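PDB 3H3E: metallo-beta-lactamase domain-containing protein from Thermotoga maritima, which binds zinc and probably acts as a metal-dependent hydrolase or transferase of the metallo-beta-lactamase superfamily, its substrate and physiological role being unknown. Local coordinates for residues A[64-72]-A[159-167]. The protein carries 2 engineered substitutions. Numbering follows the deposited sequence.
Sequences DVLISHGHY and LFEDEQTLV. With ZN (zinc ion), chain B.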
loop_
_atom_site.group_PDB
_atom_site.type_symbol
_atom_site.label_atom_id
_atom_site.label_comp_id
_atom_site.label_asym_id
_atom_site.label_seq_id
_atom_site.Cartn_x
_atom_site.Cartn_y
_atom_site.Cartn_z
ATOM N N ASP A 64 -10.745 6.312 -10.201
ATOM C CA ASP A 64 -10.741 5.407 -9.050
ATOM C C ASP A 64 -9.496 5.531 -8.202
ATOM O O ASP A 64 -8.375 5.350 -8.677
ATOM C CB ASP A 64 -10.907 3.947 -9.486
ATOM C CG ASP A 64 -12.287 3.647 -10.040
ATOM O OD1 ASP A 64 -13.293 3.819 -9.321
ATOM O OD2 ASP A 64 -12.371 3.208 -11.198
ATOM N N VAL A 65 -9.709 5.828 -6.930
ATOM C CA VAL A 65 -8.626 5.880 -5.963
ATOM C C VAL A 65 -8.868 4.836 -4.882
ATOM O O VAL A 65 -9.935 4.809 -4.274
ATOM C CB VAL A 65 -8.552 7.261 -5.315
ATOM C CG1 VAL A 65 -7.381 7.326 -4.338
ATOM C CG2 VAL A 65 -8.474 8.337 -6.401
ATOM N N LEU A 66 -7.885 3.966 -4.664
ATOM C CA LEU A 66 -7.995 2.912 -3.666
ATOM C C LEU A 66 -7.188 3.287 -2.453
ATOM O O LEU A 66 -6.081 3.793 -2.582
ATOM C CB LEU A 66 -7.460 1.597 -4.211
ATOM C CG LEU A 66 -7.757 1.312 -5.668
ATOM C CD1 LEU A 66 -7.077 0.035 -6.047
ATOM C CD2 LEU A 66 -9.254 1.220 -5.906
ATOM N N ILE A 67 -7.730 3.014 -1.275
ATOM C CA ILE A 67 -7.064 3.371 -0.036
ATOM C C ILE A 67 -6.660 2.123 0.729
ATOM O O ILE A 67 -7.517 1.338 1.137
ATOM C CB ILE A 67 -7.976 4.212 0.842
ATOM C CG1 ILE A 67 -8.298 5.529 0.142
ATOM C CG2 ILE A 67 -7.300 4.494 2.151
ATOM C CD1 ILE A 67 -7.069 6.370 -0.162
ATOM N N SER A 68 -5.356 1.945 0.926
ATOM C CA SER A 68 -4.826 0.750 1.577
ATOM C C SER A 68 -5.185 0.691 3.059
ATOM O O SER A 68 -5.402 -0.381 3.608
ATOM C CB SER A 68 -3.314 0.700 1.412
ATOM O OG SER A 68 -2.723 1.879 1.911
ATOM N N HIS A 69 -5.227 1.845 3.707
ATOM C CA HIS A 69 -5.664 1.933 5.092
ATOM C C HIS A 69 -5.852 3.406 5.477
ATOM O O HIS A 69 -5.351 4.298 4.798
ATOM C CB HIS A 69 -4.711 1.178 6.039
ATOM C CG HIS A 69 -3.328 1.742 6.108
ATOM N ND1 HIS A 69 -2.528 1.904 4.996
ATOM C CD2 HIS A 69 -2.591 2.160 7.163
ATOM C CE1 HIS A 69 -1.366 2.417 5.360
ATOM N NE2 HIS A 69 -1.376 2.581 6.671
ATOM N N GLY A 70 -6.604 3.667 6.538
ATOM C CA GLY A 70 -6.938 5.040 6.887
ATOM C C GLY A 70 -5.940 5.832 7.711
ATOM O O GLY A 70 -6.342 6.565 8.599
ATOM N N HIS A 71 -4.648 5.691 7.426
ATOM C CA HIS A 71 -3.637 6.585 7.992
ATOM C C HIS A 71 -3.490 7.873 7.174
ATOM O O HIS A 71 -3.693 7.879 5.954
ATOM C CB HIS A 71 -2.282 5.897 8.065
ATOM C CG HIS A 71 -2.021 5.223 9.369
ATOM N ND1 HIS A 71 -1.316 4.042 9.466
ATOM C CD2 HIS A 71 -2.376 5.557 10.632
ATOM C CE1 HIS A 71 -1.240 3.683 10.736
ATOM N NE2 HIS A 71 -1.876 4.586 11.465
ATOM N N TYR A 72 -3.115 8.951 7.858
ATOM C CA TYR A 72 -2.945 10.280 7.259
ATOM C C TYR A 72 -1.992 10.313 6.051
ATOM O O TYR A 72 -2.239 11.025 5.096
ATOM C CB TYR A 72 -2.444 11.264 8.334
ATOM C CG TYR A 72 -0.995 11.053 8.692
ATOM C CD1 TYR A 72 -0.003 11.886 8.192
ATOM C CD2 TYR A 72 -0.613 9.995 9.491
ATOM C CE1 TYR A 72 1.329 11.678 8.494
ATOM C CE2 TYR A 72 0.711 9.776 9.798
ATOM C CZ TYR A 72 1.677 10.620 9.297
ATOM O OH TYR A 72 2.999 10.399 9.615
ATOM N N LEU A 159 -5.785 -3.306 14.962
ATOM C CA LEU A 159 -5.352 -4.500 14.229
ATOM C C LEU A 159 -5.442 -4.309 12.713
ATOM O O LEU A 159 -5.130 -5.209 11.931
ATOM C CB LEU A 159 -6.151 -5.733 14.655
ATOM C CG LEU A 159 -6.173 -6.173 16.130
ATOM C CD1 LEU A 159 -6.337 -7.670 16.168
ATOM C CD2 LEU A 159 -4.930 -5.785 16.904
ATOM N N PHE A 160 -5.876 -3.125 12.314
ATOM C CA PHE A 160 -5.921 -2.748 10.913
ATOM C C PHE A 160 -6.903 -3.571 10.104
ATOM O O PHE A 160 -6.597 -4.056 9.020
ATOM C CB PHE A 160 -4.519 -2.737 10.319
ATOM C CG PHE A 160 -3.641 -1.700 10.932
ATOM C CD1 PHE A 160 -2.926 -1.974 12.078
ATOM C CD2 PHE A 160 -3.567 -0.431 10.396
ATOM C CE1 PHE A 160 -2.124 -0.994 12.669
ATOM C CE2 PHE A 160 -2.765 0.550 10.978
ATOM C CZ PHE A 160 -2.047 0.268 12.107
ATOM N N GLU A 161 -8.107 -3.690 10.646
ATOM C CA GLU A 161 -9.198 -4.356 9.963
ATOM C C GLU A 161 -9.560 -3.602 8.687
ATOM O O GLU A 161 -10.364 -4.081 7.878
ATOM C CB GLU A 161 -10.414 -4.432 10.879
ATOM C CG GLU A 161 -10.157 -5.058 12.227
ATOM C CD GLU A 161 -10.108 -6.568 12.172
ATOM O OE1 GLU A 161 -10.093 -7.137 11.055
ATOM O OE2 GLU A 161 -10.083 -7.193 13.256
ATOM N N ASP A 162 -8.963 -2.423 8.518
ATOM C CA ASP A 162 -9.198 -1.575 7.346
ATOM C C ASP A 162 -8.212 -1.790 6.210
ATOM O O ASP A 162 -8.416 -1.285 5.124
ATOM C CB ASP A 162 -9.156 -0.106 7.735
ATOM C CG ASP A 162 -7.847 0.285 8.409
ATOM O OD1 ASP A 162 -7.404 -0.444 9.321
ATOM O OD2 ASP A 162 -7.271 1.336 8.046
ATOM N N GLU A 163 -7.150 -2.543 6.462
ATOM C CA GLU A 163 -6.064 -2.714 5.498
ATOM C C GLU A 163 -6.446 -3.569 4.309
ATOM O O GLU A 163 -7.004 -4.646 4.470
ATOM C CB GLU A 163 -4.843 -3.331 6.177
ATOM C CG GLU A 163 -3.656 -3.478 5.267
ATOM C CD GLU A 163 -2.372 -3.695 6.035
ATOM O OE1 GLU A 163 -2.068 -4.860 6.381
ATOM O OE2 GLU A 163 -1.663 -2.695 6.287
ATOM N N GLN A 164 -6.129 -3.090 3.112
ATOM C CA GLN A 164 -6.414 -3.839 1.896
ATOM C C GLN A 164 -5.288 -3.698 0.902
ATOM O O GLN A 164 -4.486 -2.769 0.977
ATOM C CB GLN A 164 -7.743 -3.418 1.270
ATOM C CG GLN A 164 -7.885 -1.947 1.020
ATOM C CD GLN A 164 -9.228 -1.605 0.423
ATOM O OE1 GLN A 164 -10.105 -2.458 0.311
ATOM N NE2 GLN A 164 -9.406 -0.353 0.055
ATOM N N THR A 165 -5.228 -4.640 -0.026
ATOM C CA THR A 165 -4.077 -4.768 -0.895
ATOM C C THR A 165 -4.552 -4.986 -2.314
ATOM O O THR A 165 -5.535 -5.682 -2.552
ATOM C CB THR A 165 -3.165 -5.938 -0.437
ATOM O OG1 THR A 165 -2.637 -5.640 0.857
ATOM C CG2 THR A 165 -2.008 -6.129 -1.383
ATOM N N LEU A 166 -3.863 -4.365 -3.255
ATOM C CA LEU A 166 -4.229 -4.486 -4.650
ATOM C C LEU A 166 -3.472 -5.638 -5.294
ATOM O O LEU A 166 -2.279 -5.804 -5.086
ATOM C CB LEU A 166 -3.927 -3.176 -5.376
ATOM C CG LEU A 166 -4.125 -3.142 -6.881
ATOM C CD1 LEU A 166 -5.587 -3.322 -7.160
ATOM C CD2 LEU A 166 -3.604 -1.814 -7.469
ATOM N N VAL A 167 -4.184 -6.447 -6.064
ATOM C CA VAL A 167 -3.560 -7.490 -6.862
ATOM C C VAL A 167 -3.953 -7.288 -8.323
ATOM O O VAL A 167 -5.132 -7.222 -8.669
ATOM C CB VAL A 167 -3.967 -8.895 -6.386
ATOM C CG1 VAL A 167 -3.254 -9.969 -7.194
ATOM C CG2 VAL A 167 -3.653 -9.046 -4.932
HETATM ZN ZN ZN B . 0.232 3.138 8.205
HETATM O O HOH W 1 -9.310 0.921 3.459
#
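His71 and Phe160 meet beside the zinc ion, CE1 of the imidazole lying 3.5 Å from CE2 of Phe160, near the plane of the phenyl ring and at its edge. The two rings are inclined by 63°, and the same phenyl corner also reaches CD2 of His69. Both histidines hold the metal, His69 through NE2 at 2.3 Å and His71 through ND1; His182, whose ring stacks on Phe160, supplies a third imidazole. The phenyl group thus packs against all three zinc ligands.

Behind this shell, residues 162-164 hold the backbone that carries the ligands. Gln164 N donates to Ser68 O (2.8 Å). The Gln164 side chain, with CG between its backbone N and carbonyl carbon (chi1 53°) and then extended, brings NE2 to Ile67 O from above the carbonyl plane. A water donates to that same Ile67 O and to Asp162 O, bridging the segments. Gly70 N points almost straight at Asp162 OD2, although the position of this oxygen is less certain; OD1 of the same carboxylate forms a salt bridge with Lys96.

The rotation of the His69 ring is fixed from two ends, by zinc at NE2 and by a hydrogen bond from ND1 to Ser68 OG (3.1 Å), which lies in the imidazole plane, and Ser68 OG is in turn hydrogen-bonded to Asp43 OD2. Glu163 reaches the backbone N atoms of His182 and Arg183, linking this segment to the third ligand. Farther from the metal, Leu66 CD1 touches Leu166 CD1 at 3.8 Å, joining strands 64-66 and 165-170 of the two mixed sheets. Two facing mixed sheets with the zinc site at the edge where their loops meet, and an HxHxDH sequence (His69 and His71 its first two histidines) after strand 64-66, are characteristic of the metallo-beta-lactamase αββα fold.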